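PDB 6VDA: ZT_dimer domain-containing protein from Thermotoga maritima, which is probably a membrane transporter of divalent metal ions such as zinc, represented here by its metal-bound C-terminal dimerisation domain. Local coordinates for residues N24-H29 against E83-V88. Residues are numbered along the deposited sequence; the frame is centred on the assembly and turned at random.
Sequences NVHNPH and EPLGNV. With ZN (zinc ion), chain B; SO4 (sulfate ion), chain C.
His-26 and Leu-85 come nearest in the backbone, their CA atoms 7.4 Å apart. No hydrogen bond joins the two segments. Each instead makes backbone hydrogen bonds to strand 39-48 between them: His-26 with Glu-47, His-29 with Asp-45, Glu-83 with Ile-46 and Val-48. After strand 75-84 the chain makes a type II beta turn from Pro-84 to Asn-87, with a weak bond from Asn-87 N to Pro-84 O.

His-29 and Glu-83 meet at a zinc ion from opposite directions. The ring and carboxylate planes stand 82° apart. His-29 CG sits between its backbone N and carbonyl carbon (chi1 66°), and NE2 binds the zinc at 2.1 Å. Glu-83 binds through OE2; the modelled 1.7 Å from OE2 to zinc is doubtfully short. Asp-45 and Glu-89 complete the site. On the far side of the His-29 ring, ND1 donates to Asn-27 O at 2.9 Å and 163°, in the ring plane. This second-shell bond fixes the ring rotation and leaves NE2 for the metal. Asn-87 ND2 makes a weak bond to Glu-83 OE1 at 2.9 Å.

The domain is the alpha-beta-beta-alpha-beta cytoplasmic domain of cation diffusion facilitators. His-29, Asp-45 and Glu-83 come from its three strands, with strand 39-48 in the middle; Glu-89 follows the last strand.

Away from the metal, Leu-85 CD2 touches His-26 CB at 3.6 Å. The side chains meet at a slant. The His-26 ring turns its edge to a sulfate, probably from the crystallisation liquor, and ND1 donates to O2 at 2.6 Å. Asn-27 N donates to O1 of the same ion.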
ATOM      1  N   ASN A  24       7.053  -8.811  15.140  1.00 87.90           N
ATOM      2  CA  ASN A  24       6.049  -7.712  15.179  1.00 89.94           C
ATOM      3  C   ASN A  24       5.192  -7.729  13.895  1.00 83.75           C
ATOM      4  O   ASN A  24       4.291  -6.873  13.779  1.00 79.56           O
ATOM      5  CB  ASN A  24       6.723  -6.361  15.456  1.00 94.90           C
ATOM      6  CG  ASN A  24       8.029  -6.151  14.712  1.00 99.95           C
ATOM      7  OD1 ASN A  24       8.343  -6.873  13.761  1.00 98.72           O
ATOM      8  ND2 ASN A  24       8.805  -5.171  15.152  1.00101.79           N
ATOM      9  N   VAL A  25       5.434  -8.674  12.973  1.00 77.97           N
ATOM     10  CA  VAL A  25       4.531  -8.950  11.812  1.00 76.86           C
ATOM     11  C   VAL A  25       3.414  -9.880  12.289  1.00 76.83           C
ATOM     12  O   VAL A  25       3.732 -10.911  12.895  1.00 80.15           O
ATOM     13  CB  VAL A  25       5.281  -9.557  10.617  1.00 74.83           C
ATOM     14  CG1 VAL A  25       4.324 -10.155   9.601  1.00 75.09           C
ATOM     15  CG2 VAL A  25       6.192  -8.536   9.961  1.00 75.21           C
ATOM     16  N   HIS A  26       2.156  -9.510  12.054  1.00 73.78           N
ATOM     17  CA  HIS A  26       0.970 -10.285  12.499  1.00 73.89           C
ATOM     18  C   HIS A  26      -0.001 -10.489  11.333  1.00 71.63           C
ATOM     19  O   HIS A  26      -0.011  -9.649  10.408  1.00 66.45           O
ATOM     20  CB  HIS A  26       0.322  -9.605  13.713  1.00 76.32           C
ATOM     21  CG  HIS A  26       1.191  -9.641  14.922  1.00 76.98           C
ATOM     22  ND1 HIS A  26       1.415 -10.802  15.629  1.00 77.12           N
ATOM     23  CD2 HIS A  26       1.923  -8.678  15.523  1.00 76.08           C
ATOM     24  CE1 HIS A  26       2.236 -10.551  16.624  1.00 77.95           C
ATOM     25  NE2 HIS A  26       2.570  -9.255  16.573  1.00 76.66           N
ATOM     26  N   ASN A  27      -0.735 -11.604  11.370  1.00 71.23           N
ATOM     27  CA  ASN A  27      -1.903 -11.895  10.502  1.00 71.41           C
ATOM     28  C   ASN A  27      -1.598 -11.535   9.052  1.00 71.38           C
ATOM     29  O   ASN A  27      -2.323 -10.751   8.445  1.00 72.21           O
ATOM     30  CB  ASN A  27      -3.139 -11.135  10.984  1.00 70.80           C
ATOM     31  CG  ASN A  27      -4.413 -11.639  10.339  1.00 71.31           C
ATOM     32  OD1 ASN A  27      -5.369 -10.887  10.157  1.00 69.58           O
ATOM     33  ND2 ASN A  27      -4.434 -12.913   9.994  1.00 66.05           N
ATOM     34  N   PRO A  28      -0.522 -12.079   8.442  1.00 72.92           N
ATOM     35  CA  PRO A  28      -0.312 -11.917   7.005  1.00 72.86           C
ATOM     36  C   PRO A  28      -1.522 -12.506   6.264  1.00 74.07           C
ATOM     37  O   PRO A  28      -1.925 -13.610   6.601  1.00 73.42           O
ATOM     38  CB  PRO A  28       0.975 -12.694   6.704  1.00 73.22           C
ATOM     39  CG  PRO A  28       1.126 -13.647   7.890  1.00 76.86           C
ATOM     40  CD  PRO A  28       0.521 -12.907   9.070  1.00 77.25           C
ATOM     41  N   HIS A  29      -2.093 -11.744   5.327  1.00 72.80           N
ATOM     42  CA  HIS A  29      -3.306 -12.124   4.549  1.00 75.83           C
ATOM     43  C   HIS A  29      -3.290 -11.419   3.190  1.00 72.99           C
ATOM     44  O   HIS A  29      -2.447 -10.518   3.006  1.00 71.33           O
ATOM     45  CB  HIS A  29      -4.581 -11.813   5.346  1.00 76.08           C
ATOM     46  CG  HIS A  29      -4.838 -10.360   5.585  1.00 77.35           C
ATOM     47  ND1 HIS A  29      -4.108  -9.619   6.494  1.00 75.94           N
ATOM     48  CD2 HIS A  29      -5.768  -9.519   5.068  1.00 78.15           C
ATOM     49  CE1 HIS A  29      -4.566  -8.379   6.517  1.00 76.39           C
ATOM     50  NE2 HIS A  29      -5.585  -8.288   5.645  1.00 75.82           N
ATOM     51  N   GLU A  83      -1.381  -2.592   8.067  1.00 75.19           N
ATOM     52  CA  GLU A  83      -2.672  -2.286   8.731  1.00 76.56           C
ATOM     53  C   GLU A  83      -2.507  -2.394  10.240  1.00 76.13           C
ATOM     54  O   GLU A  83      -1.612  -3.087  10.726  1.00 77.60           O
ATOM     55  CB  GLU A  83      -3.764  -3.268   8.310  1.00 78.85           C
ATOM     56  CG  GLU A  83      -3.927  -3.423   6.813  1.00 80.81           C
ATOM     57  CD  GLU A  83      -4.816  -4.597   6.449  1.00 84.68           C
ATOM     58  OE1 GLU A  83      -5.525  -5.091   7.340  1.00 88.31           O
ATOM     59  OE2 GLU A  83      -4.799  -5.018   5.279  1.00 86.70           O
ATOM     60  N   PRO A  84      -3.396  -1.741  11.019  1.00 75.46           N
ATOM     61  CA  PRO A  84      -3.489  -1.981  12.457  1.00 77.39           C
ATOM     62  C   PRO A  84      -3.985  -3.396  12.788  1.00 78.67           C
ATOM     63  O   PRO A  84      -4.768  -3.942  12.021  1.00 80.39           O
ATOM     64  CB  PRO A  84      -4.532  -0.969  12.960  1.00 77.34           C
ATOM     65  CG  PRO A  84      -4.680   0.032  11.829  1.00 79.16           C
ATOM     66  CD  PRO A  84      -4.371  -0.740  10.561  1.00 76.94           C
ATOM     67  N   LEU A  85      -3.546  -3.934  13.930  1.00 79.14           N
ATOM     68  CA  LEU A  85      -4.072  -5.194  14.515  1.00 80.64           C
ATOM     69  C   LEU A  85      -5.598  -5.116  14.548  1.00 81.97           C
ATOM     70  O   LEU A  85      -6.123  -4.176  15.189  1.00 84.18           O
ATOM     71  CB  LEU A  85      -3.527  -5.383  15.936  1.00 83.43           C
ATOM     72  CG  LEU A  85      -2.051  -5.756  16.048  1.00 83.58           C
ATOM     73  CD1 LEU A  85      -1.684  -6.055  17.491  1.00 86.69           C
ATOM     74  CD2 LEU A  85      -1.714  -6.945  15.161  1.00 82.85           C
ATOM     75  N   GLY A  86      -6.261  -6.069  13.889  1.00 83.27           N
ATOM     76  CA  GLY A  86      -7.725  -6.256  13.929  1.00 88.93           C
ATOM     77  C   GLY A  86      -8.444  -5.345  12.952  1.00 90.98           C
ATOM     78  O   GLY A  86      -9.601  -5.005  13.219  1.00 93.98           O
ATOM     79  N   ASN A  87      -7.784  -4.972  11.852  1.00 94.80           N
ATOM     80  CA  ASN A  87      -8.304  -4.022  10.832  1.00 97.07           C
ATOM     81  C   ASN A  87      -9.545  -4.625  10.156  1.00102.36           C
ATOM     82  O   ASN A  87      -9.627  -5.869  10.087  1.00 98.99           O
ATOM     83  CB  ASN A  87      -7.220  -3.679   9.807  1.00 92.55           C
ATOM     84  CG  ASN A  87      -7.708  -2.732   8.734  1.00 91.41           C
ATOM     85  OD1 ASN A  87      -8.136  -1.625   9.038  1.00 93.28           O
ATOM     86  ND2 ASN A  87      -7.660  -3.158   7.484  1.00 90.57           N
ATOM     87  N   VAL A  88     -10.455  -3.772   9.667  1.00110.26           N
ATOM     88  CA  VAL A  88     -11.695  -4.155   8.918  1.00116.23           C
ATOM     89  C   VAL A  88     -11.540  -3.741   7.443  1.00117.94           C
ATOM     90  O   VAL A  88     -12.486  -3.156   6.882  1.00122.25           O
ATOM     91  CB  VAL A  88     -12.939  -3.523   9.574  1.00122.34           C
ATOM     92  CG1 VAL A  88     -14.222  -4.234   9.163  1.00125.67           C
ATOM     93  CG2 VAL A  88     -12.816  -3.479  11.093  1.00121.54           C
TER
HETATM   94 ZN    ZN B 401      -5.698  -6.328   4.785  1.00 88.32          ZN
HETATM   95  S   SO4 C 402      -0.267 -13.509  14.258  0.50 73.68           S
HETATM   96  O1  SO4 C 402       0.416 -13.721  13.011  0.50 74.20           O
HETATM   97  O2  SO4 C 402       0.697 -13.326  15.308  0.50 74.27           O
HETATM   98  O3  SO4 C 402      -1.088 -14.650  14.559  0.50 73.16           O
HETATM   99  O4  SO4 C 402      -1.096 -12.342  14.161  0.50 74.20           O